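Local coordinates for protein ADP-ribosylglycohydrolase (Thermus thermophilus, PDB 2YZV) that belongs to the ADP-ribosylglycohydrolase family and folds into a single-chain domain of helices and connecting loops, without strands, that carries bound magnesium ions, at residues Leu70-Asp75 with Met80-Arg85; Leu165-Val170 with Gly223-Ala228; Glu169-Leu174 with Gly256-Gln261. One frame throughout, in Å; residues are numbered along the deposited sequence.

Contact 1 (Leu70-Asp75 with Met80-Arg85); sequences LQRGFD and MDRYLR
Gln71 lays its amide end against the guanidinium of Arg82, and this pair makes up most of the small contact, which buries about 100 Å². Gln71 OE1 stands 2.6 Å from Arg82 NH2, at the edge of the guanidinium and near its plane, while the amide itself is turned 54° from that plane. With CG opposite the backbone N (chi1 -163°) and the chain extended beyond it, the glutamine reaches across the gap to the second helix. Arg82, stretched from CG to NE, brings NH2 alongside the glutamine chain, 3.8 Å from Gln71 CB. Arg72 joins at the margin, its CD 4.5 Å from Arg82 NH2. The two arginines are tied together by an anion: Asp78, in the first turn of helix 76-89, forms salt bridges with Arg82 NE and with Arg72 NH1. Within 70-75 a further salt bridge, 3.4 Å from Arg72 NE to Asp75 OD1, spans the bend where Gly73 leaves helical geometry with positive phi, and Asp75 takes the N-cap position of helix 76-89. The arrangement thus bridges the short link between two consecutive helices at the protein surface. Gln71 and Arg72 also touch a crystal neighbour, which may influence their exact pose. The chemistry implies a surface polar network in which the carboxylates of Asp75 and Asp78 probably offset the arginine charges.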
ATOM      1  N   LEU A  70      -6.538 -13.495   8.440  1.00 18.32           N
ATOM      2  CA  LEU A  70      -6.722 -14.922   8.226  1.00 19.93           C
ATOM      3  C   LEU A  70      -6.992 -15.690   9.512  1.00 22.48           C
ATOM      4  O   LEU A  70      -7.694 -16.700   9.494  1.00 23.29           O
ATOM      5  CB  LEU A  70      -5.495 -15.510   7.528  1.00 19.35           C
ATOM      6  CG  LEU A  70      -5.270 -15.059   6.080  1.00 17.99           C
ATOM      7  CD1 LEU A  70      -3.925 -15.568   5.584  1.00 20.16           C
ATOM      8  CD2 LEU A  70      -6.402 -15.573   5.197  1.00 19.78           C
ATOM      9  N   GLN A  71      -6.448 -15.215  10.628  1.00 24.19           N
ATOM     10  CA  GLN A  71      -6.639 -15.911  11.898  1.00 26.39           C
ATOM     11  C   GLN A  71      -7.878 -15.494  12.688  1.00 27.48           C
ATOM     12  O   GLN A  71      -8.370 -16.262  13.515  1.00 27.18           O
ATOM     13  CB  GLN A  71      -5.402 -15.751  12.786  1.00 28.73           C
ATOM     14  CG  GLN A  71      -5.345 -16.756  13.930  1.00 33.85           C
ATOM     15  CD  GLN A  71      -4.201 -16.496  14.890  1.00 36.50           C
ATOM     16  OE1 GLN A  71      -4.209 -15.513  15.632  1.00 39.51           O
ATOM     17  NE2 GLN A  71      -3.205 -17.375  14.879  1.00 38.44           N
ATOM     18  N   ARG A  72      -8.391 -14.290  12.451  1.00 26.16           N
ATOM     19  CA  ARG A  72      -9.571 -13.861  13.193  1.00 25.83           C
ATOM     20  C   ARG A  72     -10.408 -12.756  12.565  1.00 23.42           C
ATOM     21  O   ARG A  72     -10.965 -11.916  13.274  1.00 22.93           O
ATOM     22  CB  ARG A  72      -9.163 -13.461  14.610  1.00 29.09           C
ATOM     23  CG  ARG A  72      -7.991 -12.510  14.679  1.00 29.60           C
ATOM     24  CD  ARG A  72      -7.061 -12.909  15.811  1.00 34.41           C
ATOM     25  NE  ARG A  72      -7.746 -12.943  17.101  1.00 38.37           N
ATOM     26  CZ  ARG A  72      -7.170 -13.302  18.243  1.00 40.51           C
ATOM     27  NH1 ARG A  72      -5.893 -13.661  18.262  1.00 41.83           N
ATOM     28  NH2 ARG A  72      -7.871 -13.306  19.370  1.00 41.89           N
ATOM     29  N   GLY A  73     -10.515 -12.776  11.241  1.00 21.00           N
ATOM     30  CA  GLY A  73     -11.304 -11.777  10.543  1.00 20.09           C
ATOM     31  C   GLY A  73     -10.824 -10.370  10.832  1.00 18.85           C
ATOM     32  O   GLY A  73      -9.633 -10.158  11.065  1.00 18.83           O
ATOM     33  N   PHE A  74     -11.744  -9.409  10.822  1.00 18.13           N
ATOM     34  CA  PHE A  74     -11.379  -8.023  11.085  1.00 18.27           C
ATOM     35  C   PHE A  74     -11.361  -7.768  12.586  1.00 17.41           C
ATOM     36  O   PHE A  74     -12.408  -7.586  13.213  1.00 18.19           O
ATOM     37  CB  PHE A  74     -12.364  -7.071  10.412  1.00 17.98           C
ATOM     38  CG  PHE A  74     -11.867  -5.661  10.343  1.00 19.00           C
ATOM     39  CD1 PHE A  74     -10.911  -5.299   9.401  1.00 17.46           C
ATOM     40  CD2 PHE A  74     -12.309  -4.706  11.253  1.00 19.03           C
ATOM     41  CE1 PHE A  74     -10.396  -4.008   9.369  1.00 18.66           C
ATOM     42  CE2 PHE A  74     -11.801  -3.412  11.230  1.00 19.86           C
ATOM     43  CZ  PHE A  74     -10.840  -3.061  10.285  1.00 18.78           C
ATOM     44  N   ASP A  75     -10.159  -7.743  13.152  1.00 16.38           N
ATOM     45  CA  ASP A  75      -9.969  -7.556  14.583  1.00 16.88           C
ATOM     46  C   ASP A  75      -8.828  -6.566  14.840  1.00 16.01           C
ATOM     47  O   ASP A  75      -7.669  -6.963  14.960  1.00 14.64           O
ATOM     48  CB  ASP A  75      -9.655  -8.926  15.199  1.00 18.89           C
ATOM     49  CG  ASP A  75      -9.508  -8.890  16.705  1.00 21.20           C
ATOM     50  OD1 ASP A  75      -9.386  -9.984  17.303  1.00 24.10           O
ATOM     51  OD2 ASP A  75      -9.509  -7.792  17.293  1.00 22.34           O
ATOM     52  N   MET A  80      -3.192  -4.734  16.270  1.00 15.33           N
ATOM     53  CA  MET A  80      -2.270  -3.974  17.100  1.00 15.32           C
ATOM     54  C   MET A  80      -1.402  -4.863  17.983  1.00 16.37           C
ATOM     55  O   MET A  80      -0.246  -4.530  18.240  1.00 16.72           O
ATOM     56  CB  MET A  80      -3.046  -2.955  17.941  1.00 14.72           C
ATOM     57  CG  MET A  80      -3.635  -1.813  17.113  1.00 15.18           C
ATOM     58  SD  MET A  80      -2.366  -0.742  16.372  1.00 13.05           S
ATOM     59  CE  MET A  80      -2.169   0.481  17.691  1.00 11.58           C
ATOM     60  N   ASP A  81      -1.940  -5.988  18.448  1.00 16.38           N
ATOM     61  CA  ASP A  81      -1.142  -6.895  19.265  1.00 18.80           C
ATOM     62  C   ASP A  81       0.037  -7.349  18.409  1.00 19.51           C
ATOM     63  O   ASP A  81       1.171  -7.432  18.882  1.00 19.26           O
ATOM     64  CB  ASP A  81      -1.947  -8.127  19.699  1.00 19.49           C
ATOM     65  CG  ASP A  81      -2.998  -7.809  20.747  1.00 21.65           C
ATOM     66  OD1 ASP A  81      -2.743  -6.936  21.602  1.00 22.07           O
ATOM     67  OD2 ASP A  81      -4.071  -8.449  20.725  1.00 23.29           O
ATOM     68  N   ARG A  82      -0.238  -7.631  17.140  1.00 19.00           N
ATOM     69  CA  ARG A  82       0.802  -8.079  16.225  1.00 20.69           C
ATOM     70  C   ARG A  82       1.790  -6.968  15.872  1.00 21.31           C
ATOM     71  O   ARG A  82       2.998  -7.202  15.864  1.00 21.84           O
ATOM     72  CB  ARG A  82       0.177  -8.650  14.951  1.00 20.52           C
ATOM     73  CG  ARG A  82      -0.659  -9.901  15.183  1.00 21.02           C
ATOM     74  CD  ARG A  82      -1.311 -10.362  13.889  1.00 24.12           C
ATOM     75  NE  ARG A  82      -2.258 -11.454  14.094  1.00 26.33           N
ATOM     76  CZ  ARG A  82      -1.915 -12.710  14.361  1.00 29.09           C
ATOM     77  NH1 ARG A  82      -0.638 -13.053  14.455  1.00 31.58           N
ATOM     78  NH2 ARG A  82      -2.856 -13.625  14.538  1.00 29.73           N
ATOM     79  N   TYR A  83       1.294  -5.766  15.580  1.00 21.85           N
ATOM     80  CA  TYR A  83       2.192  -4.661  15.248  1.00 22.37           C
ATOM     81  C   TYR A  83       3.114  -4.385  16.428  1.00 24.50           C
ATOM     82  O   TYR A  83       4.314  -4.174  16.258  1.00 24.88           O
ATOM     83  CB  TYR A  83       1.429  -3.367  14.934  1.00 19.91           C
ATOM     84  CG  TYR A  83       0.501  -3.397  13.740  1.00 18.68           C
ATOM     85  CD1 TYR A  83       0.772  -4.190  12.624  1.00 18.32           C
ATOM     86  CD2 TYR A  83      -0.637  -2.592  13.712  1.00 17.15           C
ATOM     87  CE1 TYR A  83      -0.072  -4.179  11.512  1.00 17.99           C
ATOM     88  CE2 TYR A  83      -1.480  -2.571  12.610  1.00 17.95           C
ATOM     89  CZ  TYR A  83      -1.198  -3.365  11.515  1.00 16.46           C
ATOM     90  OH  TYR A  83      -2.042  -3.336  10.428  1.00 17.81           O
ATOM     91  N   LEU A  84       2.535  -4.375  17.627  1.00 25.20           N
ATOM     92  CA  LEU A  84       3.288  -4.114  18.848  1.00 28.23           C
ATOM     93  C   LEU A  84       4.353  -5.177  19.072  1.00 30.24           C
ATOM     94  O   LEU A  84       5.488  -4.869  19.436  1.00 30.16           O
ATOM     95  CB  LEU A  84       2.338  -4.071  20.050  1.00 26.79           C
ATOM     96  CG  LEU A  84       2.957  -3.794  21.422  1.00 26.76           C
ATOM     97  CD1 LEU A  84       3.631  -2.431  21.420  1.00 26.79           C
ATOM     98  CD2 LEU A  84       1.875  -3.853  22.492  1.00 26.69           C
ATOM     99  N   ARG A  85       3.976  -6.431  18.853  1.00 32.87           N
ATOM    100  CA  ARG A  85       4.886  -7.553  19.031  1.00 35.77           C
ATOM    101  C   ARG A  85       6.053  -7.450  18.053  1.00 37.17           C
ATOM    102  O   ARG A  85       7.181  -7.818  18.379  1.00 37.48           O
ATOM    103  CB  ARG A  85       4.121  -8.863  18.831  1.00 37.25           C
ATOM    104  CG  ARG A  85       4.906 -10.125  19.131  1.00 40.83           C
ATOM    105  CD  ARG A  85       3.948 -11.284  19.374  1.00 42.89           C
ATOM    106  NE  ARG A  85       2.960 -11.407  18.304  1.00 45.47           N
ATOM    107  CZ  ARG A  85       1.875 -12.172  18.372  1.00 46.13           C
ATOM    108  NH1 ARG A  85       1.631 -12.887  19.462  1.00 46.85           N
ATOM    109  NH2 ARG A  85       1.029 -12.221  17.351  1.00 46.27           N
TER

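Contact 2 (Leu165-Val170 with Gly223-Ala228); sequences LEATEV and GTLAAA
Ala167 is the first residue of 165-170 to meet the other helix, and it does so with both backbone and side chain. Its CB lies 4.3 Å from Leu225 CD2, and its carbonyl O is 4.1 Å from the same methyl. The helices come close here, with 7.0 Å between the CA atoms of Ala167 and Leu225, an approach that the short alanine side chain permits. Thr168 comes next and points away, its OG1 hydrogen-bonded to Ala164 O within its own helix. One turn on from Ala167, Val170 supplies the nearest apolar approach, 3.9 Å from CG1 to Leu225 CD2, with the two side chains crossing at about a right angle. A single leucine methyl is therefore shared by two residues spaced i, i+3. Leu225 CG lies anti to the backbone N (chi1 180°) and CD2 continues the extended line, since chi2 of 59° turns CD1 aside. Around this point Leu202 packs on Leu225, while Leu190 and Phe193 pack on Val170, extending the apolar cluster. The touching residues are all buried and no hydrogen bond crosses between them: this is core helix-helix packing of an all-helical fold, joining helices 162-179 and 221-234, distant in sequence, through apolar contact.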
ATOM      1  N   LEU A 165      -7.316   9.055   6.726  1.00  9.85           N
ATOM      2  CA  LEU A 165      -8.437   8.127   6.741  1.00  9.15           C
ATOM      3  C   LEU A 165      -9.121   8.114   5.372  1.00 10.00           C
ATOM      4  O   LEU A 165      -9.410   7.051   4.827  1.00 10.10           O
ATOM      5  CB  LEU A 165      -9.440   8.526   7.831  1.00  9.42           C
ATOM      6  CG  LEU A 165      -8.845   8.574   9.241  1.00 11.26           C
ATOM      7  CD1 LEU A 165      -9.953   8.812  10.254  1.00 11.86           C
ATOM      8  CD2 LEU A 165      -8.124   7.270   9.555  1.00 12.86           C
ATOM      9  N   GLU A 166      -9.361   9.295   4.810  1.00  9.07           N
ATOM     10  CA  GLU A 166     -10.023   9.383   3.510  1.00  9.27           C
ATOM     11  C   GLU A 166      -9.154   8.831   2.380  1.00  9.10           C
ATOM     12  O   GLU A 166      -9.665   8.211   1.449  1.00  9.83           O
ATOM     13  CB  GLU A 166     -10.408  10.832   3.208  1.00 10.37           C
ATOM     14  CG  GLU A 166     -11.388  11.421   4.207  1.00 11.02           C
ATOM     15  CD  GLU A 166     -11.710  12.871   3.918  1.00 14.03           C
ATOM     16  OE1 GLU A 166     -10.855  13.556   3.324  1.00 13.22           O
ATOM     17  OE2 GLU A 166     -12.811  13.324   4.297  1.00 17.04           O
ATOM     18  N   ALA A 167      -7.848   9.064   2.449  1.00  8.66           N
ATOM     19  CA  ALA A 167      -6.950   8.560   1.413  1.00  7.24           C
ATOM     20  C   ALA A 167      -6.985   7.034   1.420  1.00  8.10           C
ATOM     21  O   ALA A 167      -6.890   6.395   0.372  1.00  7.63           O
ATOM     22  CB  ALA A 167      -5.529   9.053   1.658  1.00  8.55           C
ATOM     23  N   THR A 168      -7.127   6.457   2.609  1.00  8.11           N
ATOM     24  CA  THR A 168      -7.184   5.009   2.743  1.00  7.90           C
ATOM     25  C   THR A 168      -8.467   4.486   2.103  1.00  8.41           C
ATOM     26  O   THR A 168      -8.460   3.451   1.432  1.00  7.84           O
ATOM     27  CB  THR A 168      -7.119   4.585   4.227  1.00 10.03           C
ATOM     28  OG1 THR A 168      -5.914   5.101   4.809  1.00  8.89           O
ATOM     29  CG2 THR A 168      -7.119   3.059   4.348  1.00 11.90           C
ATOM     30  N   GLU A 169      -9.566   5.206   2.300  1.00  8.49           N
ATOM     31  CA  GLU A 169     -10.838   4.801   1.713  1.00  8.39           C
ATOM     32  C   GLU A 169     -10.753   4.854   0.190  1.00  8.78           C
ATOM     33  O   GLU A 169     -11.266   3.969  -0.501  1.00  9.23           O
ATOM     34  CB  GLU A 169     -11.969   5.704   2.211  1.00 10.78           C
ATOM     35  CG  GLU A 169     -12.162   5.650   3.719  1.00 15.39           C
ATOM     36  CD  GLU A 169     -13.250   6.586   4.202  1.00 19.55           C
ATOM     37  OE1 GLU A 169     -13.352   7.706   3.657  1.00 22.05           O
ATOM     38  OE2 GLU A 169     -13.994   6.210   5.131  1.00 20.81           O
ATOM     39  N   VAL A 170     -10.100   5.889  -0.330  1.00  8.34           N
ATOM     40  CA  VAL A 170      -9.942   6.036  -1.772  1.00  8.39           C
ATOM     41  C   VAL A 170      -9.098   4.882  -2.318  1.00  8.54           C
ATOM     42  O   VAL A 170      -9.431   4.304  -3.351  1.00  9.73           O
ATOM     43  CB  VAL A 170      -9.292   7.401  -2.142  1.00  9.31           C
ATOM     44  CG1 VAL A 170      -8.988   7.450  -3.635  1.00 11.17           C
ATOM     45  CG2 VAL A 170     -10.245   8.544  -1.779  1.00 10.56           C
ATOM     46  N   GLY A 223      -0.445  13.117  -0.660  1.00 10.21           N
ATOM     47  CA  GLY A 223       0.647  13.242  -1.612  1.00 10.62           C
ATOM     48  C   GLY A 223       1.184  11.899  -2.069  1.00  9.54           C
ATOM     49  O   GLY A 223       1.585  11.739  -3.227  1.00 10.79           O
ATOM     50  N   THR A 224       1.201  10.926  -1.164  1.00  8.62           N
ATOM     51  CA  THR A 224       1.689   9.595  -1.507  1.00  7.94           C
ATOM     52  C   THR A 224       0.723   8.966  -2.501  1.00  8.29           C
ATOM     53  O   THR A 224       1.135   8.368  -3.497  1.00  7.47           O
ATOM     54  CB  THR A 224       1.781   8.703  -0.261  1.00  8.58           C
ATOM     55  OG1 THR A 224       2.634   9.335   0.705  1.00  9.98           O
ATOM     56  CG2 THR A 224       2.345   7.335  -0.621  1.00  9.61           C
ATOM     57  N   LEU A 225      -0.567   9.106  -2.221  1.00  9.18           N
ATOM     58  CA  LEU A 225      -1.586   8.570  -3.110  1.00  8.87           C
ATOM     59  C   LEU A 225      -1.454   9.223  -4.483  1.00  9.26           C
ATOM     60  O   LEU A 225      -1.482   8.542  -5.509  1.00  8.35           O
ATOM     61  CB  LEU A 225      -2.982   8.836  -2.534  1.00  9.02           C
ATOM     62  CG  LEU A 225      -4.162   8.334  -3.370  1.00  9.88           C
ATOM     63  CD1 LEU A 225      -4.061   6.827  -3.569  1.00 11.09           C
ATOM     64  CD2 LEU A 225      -5.463   8.694  -2.662  1.00 10.88           C
ATOM     65  N   ALA A 226      -1.289  10.542  -4.500  1.00  8.86           N
ATOM     66  CA  ALA A 226      -1.163  11.274  -5.760  1.00  9.66           C
ATOM     67  C   ALA A 226       0.056  10.841  -6.571  1.00  9.42           C
ATOM     68  O   ALA A 226       0.000  10.777  -7.800  1.00 10.18           O
ATOM     69  CB  ALA A 226      -1.099  12.776  -5.484  1.00 10.04           C
ATOM     70  N   ALA A 227       1.159  10.547  -5.885  1.00  7.92           N
ATOM     71  CA  ALA A 227       2.378  10.123  -6.566  1.00  8.36           C
ATOM     72  C   ALA A 227       2.188   8.747  -7.190  1.00  8.66           C
ATOM     73  O   ALA A 227       2.662   8.481  -8.300  1.00  7.81           O
ATOM     74  CB  ALA A 227       3.551  10.097  -5.582  1.00  8.09           C
ATOM     75  N   ALA A 228       1.497   7.867  -6.474  1.00  7.94           N
ATOM     76  CA  ALA A 228       1.248   6.523  -6.975  1.00  9.04           C
ATOM     77  C   ALA A 228       0.310   6.594  -8.176  1.00  8.78           C
ATOM     78  O   ALA A 228       0.506   5.895  -9.168  1.00  9.12           O
ATOM     79  CB  ALA A 228       0.635   5.656  -5.876  1.00  9.63           C
TER

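Contact 3 (Glu169-Leu174 with Gly256-Gln261); sequences EVLAWL and GAVYGQ
Leu171 and Val258 form the closely packed part of this contact: CD2 of the leucine lies 4.1 Å from CG1 of the valine, and the two side chains run at a slant to each other. The leucine does most of the reaching. Its CG stands opposite the backbone N (chi1 -176°) and CD2 prolongs the chain, chi2 of 60° turning CD1 aside, which carries the methyl toward helix 252-267 across a backbone separation of 8.6 Å between the CA atoms of Leu171 and Val258. The looser side lies one turn further along that helix, where the same Leu171 CD2 comes only within 4.4 Å of Gln261 OE1, a methyl beside an amide oxygen with no hydrogen bond between them. This side is nonetheless buried, and the polar amide is satisfied elsewhere. Gln261 OE1 accepts from Ala135 N, and NE2 donates to Leu131 O as well as folding back to Ala257 O at 3.2 Å with an N-H...O angle of 153°. That last donor sits 59° out of the carbonyl plane, whereas the helical bond from Gln261 N, 3.1 Å from Ala257 O, arrives from the opposite face. Held by three partners, the amide has little freedom to rotate, and Leu171 therefore packs against a fixed surface. No strands take part in this setting. Helix 221-234 fills one flank, with Leu229 against Leu174, while helix 147-156 packs on Ala172. Helix 252-267 also carries the magnesium ligands Asp253 and Thr254 near its start, and the Val258 side chain is about 9 Å from a bound magnesium ion, which places this junction of helices 162-179 and 252-267 in the core, near the metal sites.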
ATOM      1  N   GLU A 169      -9.566   5.206   2.300  1.00  8.49           N
ATOM      2  CA  GLU A 169     -10.838   4.801   1.713  1.00  8.39           C
ATOM      3  C   GLU A 169     -10.753   4.854   0.190  1.00  8.78           C
ATOM      4  O   GLU A 169     -11.266   3.969  -0.501  1.00  9.23           O
ATOM      5  CB  GLU A 169     -11.969   5.704   2.211  1.00 10.78           C
ATOM      6  CG  GLU A 169     -12.162   5.650   3.719  1.00 15.39           C
ATOM      7  CD  GLU A 169     -13.250   6.586   4.202  1.00 19.55           C
ATOM      8  OE1 GLU A 169     -13.352   7.706   3.657  1.00 22.05           O
ATOM      9  OE2 GLU A 169     -13.994   6.210   5.131  1.00 20.81           O
ATOM     10  N   VAL A 170     -10.100   5.889  -0.330  1.00  8.34           N
ATOM     11  CA  VAL A 170      -9.942   6.036  -1.772  1.00  8.39           C
ATOM     12  C   VAL A 170      -9.098   4.882  -2.318  1.00  8.54           C
ATOM     13  O   VAL A 170      -9.431   4.304  -3.351  1.00  9.73           O
ATOM     14  CB  VAL A 170      -9.292   7.401  -2.142  1.00  9.31           C
ATOM     15  CG1 VAL A 170      -8.988   7.450  -3.635  1.00 11.17           C
ATOM     16  CG2 VAL A 170     -10.245   8.544  -1.779  1.00 10.56           C
ATOM     17  N   LEU A 171      -8.017   4.522  -1.625  1.00  7.28           N
ATOM     18  CA  LEU A 171      -7.189   3.417  -2.100  1.00  7.80           C
ATOM     19  C   LEU A 171      -7.956   2.095  -2.010  1.00  8.63           C
ATOM     20  O   LEU A 171      -7.801   1.227  -2.863  1.00  8.67           O
ATOM     21  CB  LEU A 171      -5.876   3.328  -1.308  1.00  8.79           C
ATOM     22  CG  LEU A 171      -4.882   2.264  -1.799  1.00  8.40           C
ATOM     23  CD1 LEU A 171      -4.484   2.545  -3.242  1.00  7.94           C
ATOM     24  CD2 LEU A 171      -3.646   2.270  -0.911  1.00 10.44           C
ATOM     25  N   ALA A 172      -8.788   1.942  -0.985  1.00  7.99           N
ATOM     26  CA  ALA A 172      -9.566   0.717  -0.847  1.00  8.41           C
ATOM     27  C   ALA A 172     -10.477   0.584  -2.065  1.00  9.30           C
ATOM     28  O   ALA A 172     -10.602  -0.495  -2.644  1.00  9.23           O
ATOM     29  CB  ALA A 172     -10.390   0.755   0.439  1.00  9.69           C
ATOM     30  N   TRP A 173     -11.101   1.691  -2.459  1.00  8.70           N
ATOM     31  CA  TRP A 173     -11.990   1.688  -3.618  1.00  8.45           C
ATOM     32  C   TRP A 173     -11.193   1.342  -4.875  1.00  8.46           C
ATOM     33  O   TRP A 173     -11.607   0.501  -5.672  1.00  9.92           O
ATOM     34  CB  TRP A 173     -12.643   3.062  -3.792  1.00  9.44           C
ATOM     35  CG  TRP A 173     -13.571   3.124  -4.971  1.00 10.64           C
ATOM     36  CD1 TRP A 173     -14.873   2.709  -5.009  1.00 10.96           C
ATOM     37  CD2 TRP A 173     -13.255   3.577  -6.294  1.00  9.70           C
ATOM     38  NE1 TRP A 173     -15.387   2.875  -6.273  1.00 12.67           N
ATOM     39  CE2 TRP A 173     -14.417   3.406  -7.082  1.00 11.05           C
ATOM     40  CE3 TRP A 173     -12.105   4.112  -6.892  1.00 10.67           C
ATOM     41  CZ2 TRP A 173     -14.463   3.748  -8.436  1.00 11.77           C
ATOM     42  CZ3 TRP A 173     -12.150   4.454  -8.244  1.00 11.18           C
ATOM     43  CH2 TRP A 173     -13.326   4.268  -8.999  1.00 10.13           C
ATOM     44  N   LEU A 174     -10.044   1.993  -5.041  1.00  8.64           N
ATOM     45  CA  LEU A 174      -9.188   1.751  -6.196  1.00  8.17           C
ATOM     46  C   LEU A 174      -8.790   0.286  -6.316  1.00  7.16           C
ATOM     47  O   LEU A 174      -8.857  -0.300  -7.400  1.00  8.95           O
ATOM     48  CB  LEU A 174      -7.920   2.606  -6.110  1.00  8.44           C
ATOM     49  CG  LEU A 174      -8.087   4.093  -6.424  1.00  8.93           C
ATOM     50  CD1 LEU A 174      -6.854   4.856  -5.957  1.00  9.27           C
ATOM     51  CD2 LEU A 174      -8.305   4.284  -7.921  1.00  9.87           C
ATOM     52  N   GLY A 256       6.394   3.512  -3.707  1.00  7.94           N
ATOM     53  CA  GLY A 256       6.542   2.295  -4.483  1.00  8.08           C
ATOM     54  C   GLY A 256       5.561   1.220  -4.037  1.00  7.99           C
ATOM     55  O   GLY A 256       4.990   0.509  -4.867  1.00  8.98           O
ATOM     56  N   ALA A 257       5.352   1.098  -2.730  1.00  8.89           N
ATOM     57  CA  ALA A 257       4.431   0.090  -2.205  1.00  7.85           C
ATOM     58  C   ALA A 257       2.982   0.379  -2.580  1.00  8.07           C
ATOM     59  O   ALA A 257       2.220  -0.542  -2.871  1.00  7.67           O
ATOM     60  CB  ALA A 257       4.563  -0.006  -0.693  1.00 10.24           C
ATOM     61  N   VAL A 258       2.593   1.650  -2.569  1.00  9.19           N
ATOM     62  CA  VAL A 258       1.219   2.004  -2.924  1.00  7.96           C
ATOM     63  C   VAL A 258       1.017   1.770  -4.419  1.00  8.34           C
ATOM     64  O   VAL A 258       0.012   1.187  -4.827  1.00  7.55           O
ATOM     65  CB  VAL A 258       0.906   3.466  -2.542  1.00  9.04           C
ATOM     66  CG1 VAL A 258      -0.490   3.866  -3.025  1.00  9.17           C
ATOM     67  CG2 VAL A 258       0.982   3.611  -1.022  1.00 11.05           C
ATOM     68  N   TYR A 259       1.975   2.213  -5.231  1.00  8.49           N
ATOM     69  CA  TYR A 259       1.888   1.996  -6.671  1.00  8.61           C
ATOM     70  C   TYR A 259       1.827   0.495  -6.942  1.00  9.44           C
ATOM     71  O   TYR A 259       1.050   0.028  -7.775  1.00  8.96           O
ATOM     72  CB  TYR A 259       3.115   2.573  -7.387  1.00 10.48           C
ATOM     73  CG  TYR A 259       3.222   2.113  -8.828  1.00  8.23           C
ATOM     74  CD1 TYR A 259       2.553   2.786  -9.848  1.00  9.97           C
ATOM     75  CD2 TYR A 259       3.923   0.952  -9.153  1.00  9.11           C
ATOM     76  CE1 TYR A 259       2.573   2.311 -11.153  1.00 10.34           C
ATOM     77  CE2 TYR A 259       3.948   0.465 -10.453  1.00  9.60           C
ATOM     78  CZ  TYR A 259       3.269   1.147 -11.449  1.00 10.10           C
ATOM     79  OH  TYR A 259       3.249   0.644 -12.732  1.00 12.30           O
ATOM     80  N   GLY A 260       2.663  -0.254  -6.229  1.00  8.00           N
ATOM     81  CA  GLY A 260       2.720  -1.695  -6.405  1.00  9.46           C
ATOM     82  C   GLY A 260       1.399  -2.403  -6.181  1.00  9.94           C
ATOM     83  O   GLY A 260       1.061  -3.341  -6.906  1.00 10.75           O
ATOM     84  N   GLN A 261       0.657  -1.965  -5.171  1.00  8.53           N
ATOM     85  CA  GLN A 261      -0.638  -2.557  -4.864  1.00  8.76           C
ATOM     86  C   GLN A 261      -1.633  -2.308  -5.987  1.00  9.20           C
ATOM     87  O   GLN A 261      -2.309  -3.229  -6.444  1.00  9.54           O
ATOM     88  CB  GLN A 261      -1.201  -1.964  -3.577  1.00  8.90           C
ATOM     89  CG  GLN A 261      -0.430  -2.337  -2.334  1.00  8.16           C
ATOM     90  CD  GLN A 261      -0.904  -1.561  -1.136  1.00  8.10           C
ATOM     91  OE1 GLN A 261      -2.013  -1.774  -0.637  1.00  9.18           O
ATOM     92  NE2 GLN A 261      -0.074  -0.639  -0.672  1.00  8.22           N
TER

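How the contacts relate
Contacts 2 and 3 belong to the core and share helix 162-179, including Glu169 and Val170; their centres are 7 Å apart. They also touch directly, Ala228 CB lying 3.5 Å from Val258 CG1, so helices 162-179, 221-234 and 252-267 pack as one cluster. Contact 1 lies at the surface, about 21 Å from contact 3 and 23 Å from contact 2, centre to centre, and touches neither. It joins neighbours in sequence, whereas the others bring together segments 53 and 82 residues apart. Chemistry follows place: charged and amide groups outside, methyl packing inside, with contact 3 adding a buried amide whose polar atoms are paired.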